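Local structure of Ser-thr phosphatase MSPP (Mycobacterium smegmatis, 2JFS) at residues L31-D36 and T48-L53; I110-L115 and H154-A159. The protein probably removes phosphate groups from serine and threonine residues of other proteins, as a manganese-binding member of the metal-dependent PP2C phosphatase family. All coordinates share one frame; numbering follows the deposited sequence.

Overall arrangement
Both contacts lie well inside the chain, about 14 Å apart between their centres, but they differ in chemistry. Contact 1 is a hydrocarbon core: strand 31-38 meets helix 42-59 through alanines and leucines, and its metal ligand, Asp36, lies beyond the apolar patch. Contact 2 joins two loops, both at the metal centre, one crossing from sheet to sheet and one supplying His154 to a manganese ion, with partly exposed residues on one side. It mixes apolar packing with a water-mediated link. The two contacts touch where Asp36 CB packs against Ser113 OG at 3.6 Å. Asp36 bridges two manganese ions; Asp112 reaches the third through a water.

Contact 1. Residues L31-D36 and T48-L53; sequences LYAVAD and TALKTL. With MN (manganese (II) ion), chain B; MN (manganese (II) ion), chain C.
Ala33 and Ala35 on the strand receive Leu50 and Leu53 of the helix in entirely apolar packing. Leu50, with CG beside its backbone N (chi1 -64°), packs against both alanines: its CG is 3.8 Å from Ala35 CB and its CD2 3.9 Å from Ala33 CB. Leu53, CG anti to the backbone N (chi1 -177°), brings its CD2 to 4.0 Å from Ala33 CB, which two leucines thus share. Leu31 CD2 meets Leu53 CG at 4.2 Å. Small alanines let the helix come close, while branched leucines fill the interface.

Polar bonds lie away from this layer. Thr48 O accepts hydrogen bonds on opposite faces of its plane from Thr52 N and, at 2.9 Å, from Thr52 OG1, which doubles the helical bond. Near the C-terminal end of strand 31-38 the Asp36 carboxylate bridges two manganese ions, at 2.1 Å through OD1 and 2.2 Å through OD2; Gly37, Asp186 and Asp224 supply further ligands.

The segment axes run roughly antiparallel, at 155°, and approach to 8.8 Å. The helix packs on an outer face of the two-sheet PP2C sandwich; Ala24 and Leu92 of flanking strands 23-28 and 89-96 also touch Leu50, and Val70 of helix 63-81 touches Leu53.

Contact 2. Residues I110-L115 and H154-A159; sequences IGDSPL and HLLTRA. With MN (manganese (II) ion), chain D.
Leu156 lays its CD2 methyl over the flat face of the Asp112 carboxylate, 3.6 Å from Asp112 CG and nearly equidistant from the two oxygens. The side chains cross at about a right angle. Asp112 offers this face because its CG stands between the backbone N and the carbonyl carbon (chi1 65°), while Leu156 reaches in from a partly exposed position. An aspartate suits the site by what its oxygens do: OD2 accepts a hydrogen bond of 2.6 Å from water 5, which also donates to His154 O at 3.0 Å. That water is bound to the third manganese, as is His154 ND1 at 2.2 Å, so Asp112 meets this ion through the water, although it has been seen to bind magnesium at the third site. Asp186 is a ligand of the same manganese.

Residues 110-115 pass from strand 106-110 to strand 115-119, linking the two antiparallel sheets of the PP2C beta-sandwich at its metal-binding end; Gly111 and Asp112 fit the Gly-Asp motif of the family. Gly111 has a positive phi of 104°, and at its backbone angles a CB would be jammed against the carbonyl O of Ile110, which explains the glycine. Its bare CA lies 3.6 Å from Arg158 O, a buried carbonyl oxygen with no hydrogen-bond partner in the model.

Beside it Ile110, in the conformer described, is extended, CG1 anti to the backbone N (chi1 -172°), and CG1 packs against Arg158 CB at 3.6 Å. Arginine suits this edge by its length: its CB joins the apolar packing, then the extended chain carries the guanidinium away, where NH1 forms a salt bridge with Asp169 and a hydrogen bond to Gly167 O.

Contact 1. Residues L31-D36 and T48-L53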
loop_
_atom_site.group_PDB
_atom_site.type_symbol
_atom_site.label_atom_id
_atom_site.label_comp_id
_atom_site.label_asym_id
_atom_site.label_seq_id
_atom_site.Cartn_x
_atom_site.Cartn_y
_atom_site.Cartn_z
ATOM N N LEU A 31 -13.414 -1.477 -0.169
ATOM C CA LEU A 31 -12.100 -2.044 0.123
ATOM C C LEU A 31 -11.062 -1.710 -0.962
ATOM O O LEU A 31 -11.294 -1.976 -2.158
ATOM C CB LEU A 31 -12.231 -3.564 0.284
ATOM C CG LEU A 31 -10.899 -4.254 0.566
ATOM C CD1 LEU A 31 -10.276 -3.833 1.912
ATOM C CD2 LEU A 31 -11.081 -5.753 0.488
ATOM N N TYR A 32 -9.928 -1.140 -0.541
ATOM C CA TYR A 32 -8.874 -0.702 -1.441
ATOM C C TYR A 32 -7.565 -1.204 -0.883
ATOM O O TYR A 32 -7.355 -1.138 0.324
ATOM C CB TYR A 32 -8.861 0.819 -1.510
ATOM C CG TYR A 32 -10.159 1.334 -2.068
ATOM C CD1 TYR A 32 -10.323 1.512 -3.439
ATOM C CD2 TYR A 32 -11.251 1.581 -1.242
ATOM C CE1 TYR A 32 -11.552 1.944 -3.974
ATOM C CE2 TYR A 32 -12.469 2.017 -1.755
ATOM C CZ TYR A 32 -12.607 2.197 -3.125
ATOM O OH TYR A 32 -13.824 2.612 -3.673
ATOM N N ALA A 33 -6.665 -1.670 -1.740
ATOM C CA ALA A 33 -5.386 -2.205 -1.234
ATOM C C ALA A 33 -4.279 -2.217 -2.264
ATOM O O ALA A 33 -4.550 -2.235 -3.499
ATOM C CB ALA A 33 -5.598 -3.638 -0.704
ATOM N N VAL A 34 -3.042 -2.159 -1.779
ATOM C CA VAL A 34 -1.863 -2.396 -2.588
ATOM C C VAL A 34 -1.054 -3.485 -1.902
ATOM O O VAL A 34 -0.964 -3.522 -0.658
ATOM C CB VAL A 34 -1.006 -1.129 -2.710
ATOM C CG1 VAL A 34 0.324 -1.426 -3.378
ATOM C CG2 VAL A 34 -1.757 -0.080 -3.525
ATOM N N ALA A 35 -0.452 -4.363 -2.700
ATOM C CA ALA A 35 0.476 -5.381 -2.190
ATOM C C ALA A 35 1.730 -5.370 -3.072
ATOM O O ALA A 35 1.615 -5.465 -4.288
ATOM C CB ALA A 35 -0.198 -6.789 -2.196
ATOM N N ASP A 36 2.898 -5.191 -2.462
ATOM C CA ASP A 36 4.175 -5.136 -3.177
ATOM C C ASP A 36 4.948 -6.419 -2.914
ATOM O O ASP A 36 5.475 -6.636 -1.827
ATOM C CB ASP A 36 4.952 -3.897 -2.724
ATOM C CG ASP A 36 6.282 -3.758 -3.420
ATOM O OD1 ASP A 36 6.690 -4.703 -4.127
ATOM O OD2 ASP A 36 6.903 -2.697 -3.189
ATOM N N THR A 48 -1.879 -13.409 -4.780
ATOM C CA THR A 48 -2.553 -14.364 -3.898
ATOM C C THR A 48 -3.071 -13.656 -2.649
ATOM O O THR A 48 -4.180 -13.944 -2.210
ATOM C CB THR A 48 -1.651 -15.563 -3.543
ATOM O OG1 THR A 48 -1.348 -16.262 -4.757
ATOM C CG2 THR A 48 -2.346 -16.539 -2.557
ATOM N N ALA A 49 -2.278 -12.733 -2.085
ATOM C CA ALA A 49 -2.717 -11.987 -0.899
ATOM C C ALA A 49 -3.990 -11.206 -1.162
ATOM O O ALA A 49 -4.898 -11.250 -0.349
ATOM C CB ALA A 49 -1.618 -11.053 -0.403
ATOM N N LEU A 50 -4.045 -10.506 -2.293
ATOM C CA LEU A 50 -5.197 -9.643 -2.572
ATOM C C LEU A 50 -6.447 -10.439 -2.958
ATOM O O LEU A 50 -7.548 -10.064 -2.556
ATOM C CB LEU A 50 -4.882 -8.565 -3.620
ATOM C CG LEU A 50 -3.817 -7.565 -3.153
ATOM C CD1 LEU A 50 -3.746 -6.395 -4.110
ATOM C CD2 LEU A 50 -4.044 -7.076 -1.733
ATOM N N LYS A 51 -6.263 -11.557 -3.665
ATOM C CA LYS A 51 -7.361 -12.468 -3.997
ATOM C C LYS A 51 -7.972 -13.003 -2.696
ATOM O O LYS A 51 -9.200 -13.061 -2.525
ATOM C CB LYS A 51 -6.819 -13.585 -4.909
ATOM C CG LYS A 51 -7.593 -14.900 -4.997
ATOM C CD LYS A 51 -6.850 -15.841 -5.954
ATOM C CE LYS A 51 -7.769 -16.866 -6.575
ATOM N NZ LYS A 51 -7.369 -17.251 -7.969
ATOM N N THR A 52 -7.115 -13.387 -1.756
ATOM C CA THR A 52 -7.557 -13.906 -0.472
ATOM C C THR A 52 -8.221 -12.846 0.415
ATOM O O THR A 52 -9.255 -13.106 1.072
ATOM C CB THR A 52 -6.381 -14.568 0.274
ATOM O OG1 THR A 52 -5.834 -15.605 -0.552
ATOM C CG2 THR A 52 -6.830 -15.158 1.583
ATOM N N LEU A 53 -7.638 -11.638 0.420
ATOM C CA LEU A 53 -8.219 -10.548 1.161
ATOM C C LEU A 53 -9.633 -10.241 0.654
ATOM O O LEU A 53 -10.570 -10.106 1.436
ATOM C CB LEU A 53 -7.355 -9.292 0.993
ATOM C CG LEU A 53 -7.808 -8.061 1.788
ATOM C CD1 LEU A 53 -7.532 -8.288 3.270
ATOM C CD2 LEU A 53 -7.026 -6.813 1.317
HETATM MN MN MN B . 8.214 -5.630 -5.175
HETATM MN MN MN C . 8.584 -1.963 -4.420
HETATM O O HOH W 1 9.527 -6.802 -6.692
HETATM O O HOH W 2 9.279 -3.691 -5.749
HETATM O O HOH W 3 6.876 -5.151 -6.902
HETATM O O HOH W 4 6.950 -1.597 -5.877
#

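Contact 2. Residues I110-L115 and H154-A159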
loop_
_atom_site.group_PDB
_atom_site.type_symbol
_atom_site.label_atom_id
_atom_site.label_comp_id
_atom_site.label_asym_id
_atom_site.label_seq_id
_atom_site.Cartn_x
_atom_site.Cartn_y
_atom_site.Cartn_z
ATOM N N ILE A 110 1.132 -3.756 6.613
ATOM C CA ILE A 110 2.306 -4.554 6.934
ATOM C C ILE A 110 3.348 -4.347 5.833
ATOM O O ILE A 110 3.072 -4.558 4.633
ATOM C CB ILE A 110 1.960 -6.060 7.218
ATOM C CG1 ILE A 110 3.188 -6.815 7.744
ATOM C CG2 ILE A 110 1.357 -6.744 5.989
ATOM C CD1 ILE A 110 2.906 -8.200 8.358
ATOM N N GLY A 111 4.531 -3.868 6.215
ATOM C CA GLY A 111 5.587 -3.609 5.214
ATOM C C GLY A 111 5.715 -2.108 4.932
ATOM O O GLY A 111 5.498 -1.290 5.827
ATOM N N ASP A 112 6.027 -1.745 3.671
ATOM C CA ASP A 112 6.425 -0.368 3.339
ATOM C C ASP A 112 5.665 0.253 2.167
ATOM O O ASP A 112 6.214 1.103 1.457
ATOM C CB ASP A 112 7.943 -0.262 3.083
ATOM C CG ASP A 112 8.394 -1.039 1.856
ATOM O OD1 ASP A 112 7.559 -1.732 1.227
ATOM O OD2 ASP A 112 9.617 -0.963 1.525
ATOM N N SER A 113 4.384 -0.110 2.035
ATOM C CA SER A 113 3.559 0.479 0.974
ATOM C C SER A 113 2.671 1.525 1.630
ATOM O O SER A 113 1.716 1.173 2.314
ATOM C CB SER A 113 2.678 -0.593 0.295
ATOM O OG SER A 113 3.481 -1.600 -0.320
ATOM N N PRO A 114 2.981 2.811 1.495
ATOM C CA PRO A 114 2.325 3.780 2.364
ATOM C C PRO A 114 0.902 4.177 2.020
ATOM O O PRO A 114 0.476 4.087 0.848
ATOM C CB PRO A 114 3.267 4.994 2.309
ATOM C CG PRO A 114 4.580 4.400 1.791
ATOM C CD PRO A 114 4.072 3.420 0.714
ATOM N N LEU A 115 0.179 4.576 3.055
ATOM C CA LEU A 115 -1.072 5.298 2.895
ATOM C C LEU A 115 -0.822 6.764 3.230
ATOM O O LEU A 115 -0.240 7.067 4.293
ATOM C CB LEU A 115 -2.170 4.743 3.797
ATOM C CG LEU A 115 -3.424 5.644 3.992
ATOM C CD1 LEU A 115 -4.277 5.502 2.776
ATOM C CD2 LEU A 115 -4.221 5.228 5.214
ATOM N N HIS A 154 15.085 -0.375 1.973
ATOM C CA HIS A 154 14.230 -1.353 1.284
ATOM C C HIS A 154 14.154 -2.680 1.985
ATOM O O HIS A 154 13.395 -3.562 1.509
ATOM C CB HIS A 154 14.611 -1.481 -0.215
ATOM C CG HIS A 154 14.274 -0.251 -0.990
ATOM N ND1 HIS A 154 13.054 -0.082 -1.616
ATOM C CD2 HIS A 154 14.962 0.902 -1.183
ATOM C CE1 HIS A 154 13.010 1.119 -2.168
ATOM N NE2 HIS A 154 14.158 1.735 -1.930
ATOM N N LEU A 155 14.858 -2.824 3.144
ATOM C CA LEU A 155 14.885 -4.053 3.930
ATOM C C LEU A 155 13.691 -4.125 4.882
ATOM O O LEU A 155 13.629 -3.382 5.864
ATOM C CB LEU A 155 16.199 -4.173 4.723
ATOM C CG LEU A 155 16.453 -5.464 5.497
ATOM C CD1 LEU A 155 16.380 -6.669 4.558
ATOM C CD2 LEU A 155 17.791 -5.444 6.206
ATOM N N LEU A 156 12.744 -5.017 4.590
ATOM C CA LEU A 156 11.544 -5.112 5.417
ATOM C C LEU A 156 11.803 -5.688 6.807
ATOM O O LEU A 156 12.607 -6.606 6.979
ATOM C CB LEU A 156 10.486 -5.985 4.723
ATOM C CG LEU A 156 9.966 -5.415 3.404
ATOM C CD1 LEU A 156 9.022 -6.419 2.768
ATOM C CD2 LEU A 156 9.303 -4.064 3.530
ATOM N N THR A 157 11.033 -5.207 7.782
ATOM C CA THR A 157 11.063 -5.769 9.137
ATOM C C THR A 157 9.787 -6.550 9.474
ATOM O O THR A 157 9.706 -7.196 10.500
ATOM C CB THR A 157 11.267 -4.679 10.179
ATOM O OG1 THR A 157 10.239 -3.696 10.004
ATOM C CG2 THR A 157 12.654 -4.016 9.977
ATOM N N ARG A 158 8.782 -6.439 8.611
ATOM C CA ARG A 158 7.561 -7.258 8.668
ATOM C C ARG A 158 7.127 -7.506 7.254
ATOM O O ARG A 158 7.250 -6.621 6.419
ATOM C CB ARG A 158 6.414 -6.502 9.339
ATOM C CG ARG A 158 6.650 -6.123 10.777
ATOM C CD ARG A 158 5.359 -5.654 11.422
ATOM N NE ARG A 158 5.665 -4.683 12.481
ATOM C CZ ARG A 158 4.752 -3.970 13.146
ATOM N NH1 ARG A 158 3.442 -4.145 12.961
ATOM N NH2 ARG A 158 5.181 -3.085 14.032
ATOM N N ALA A 159 6.584 -8.682 7.009
ATOM C CA ALA A 159 6.130 -9.048 5.660
ATOM C C ALA A 159 5.082 -10.131 5.787
ATOM O O ALA A 159 5.070 -10.900 6.746
ATOM C CB ALA A 159 7.277 -9.546 4.813
HETATM MN MN MN D . 11.432 -1.489 -2.149
HETATM O O HOH W 5 11.162 -2.325 -0.035
HETATM O O HOH W 6 12.953 -2.964 -2.833
HETATM O O HOH W 7 11.621 -0.392 -4.116
#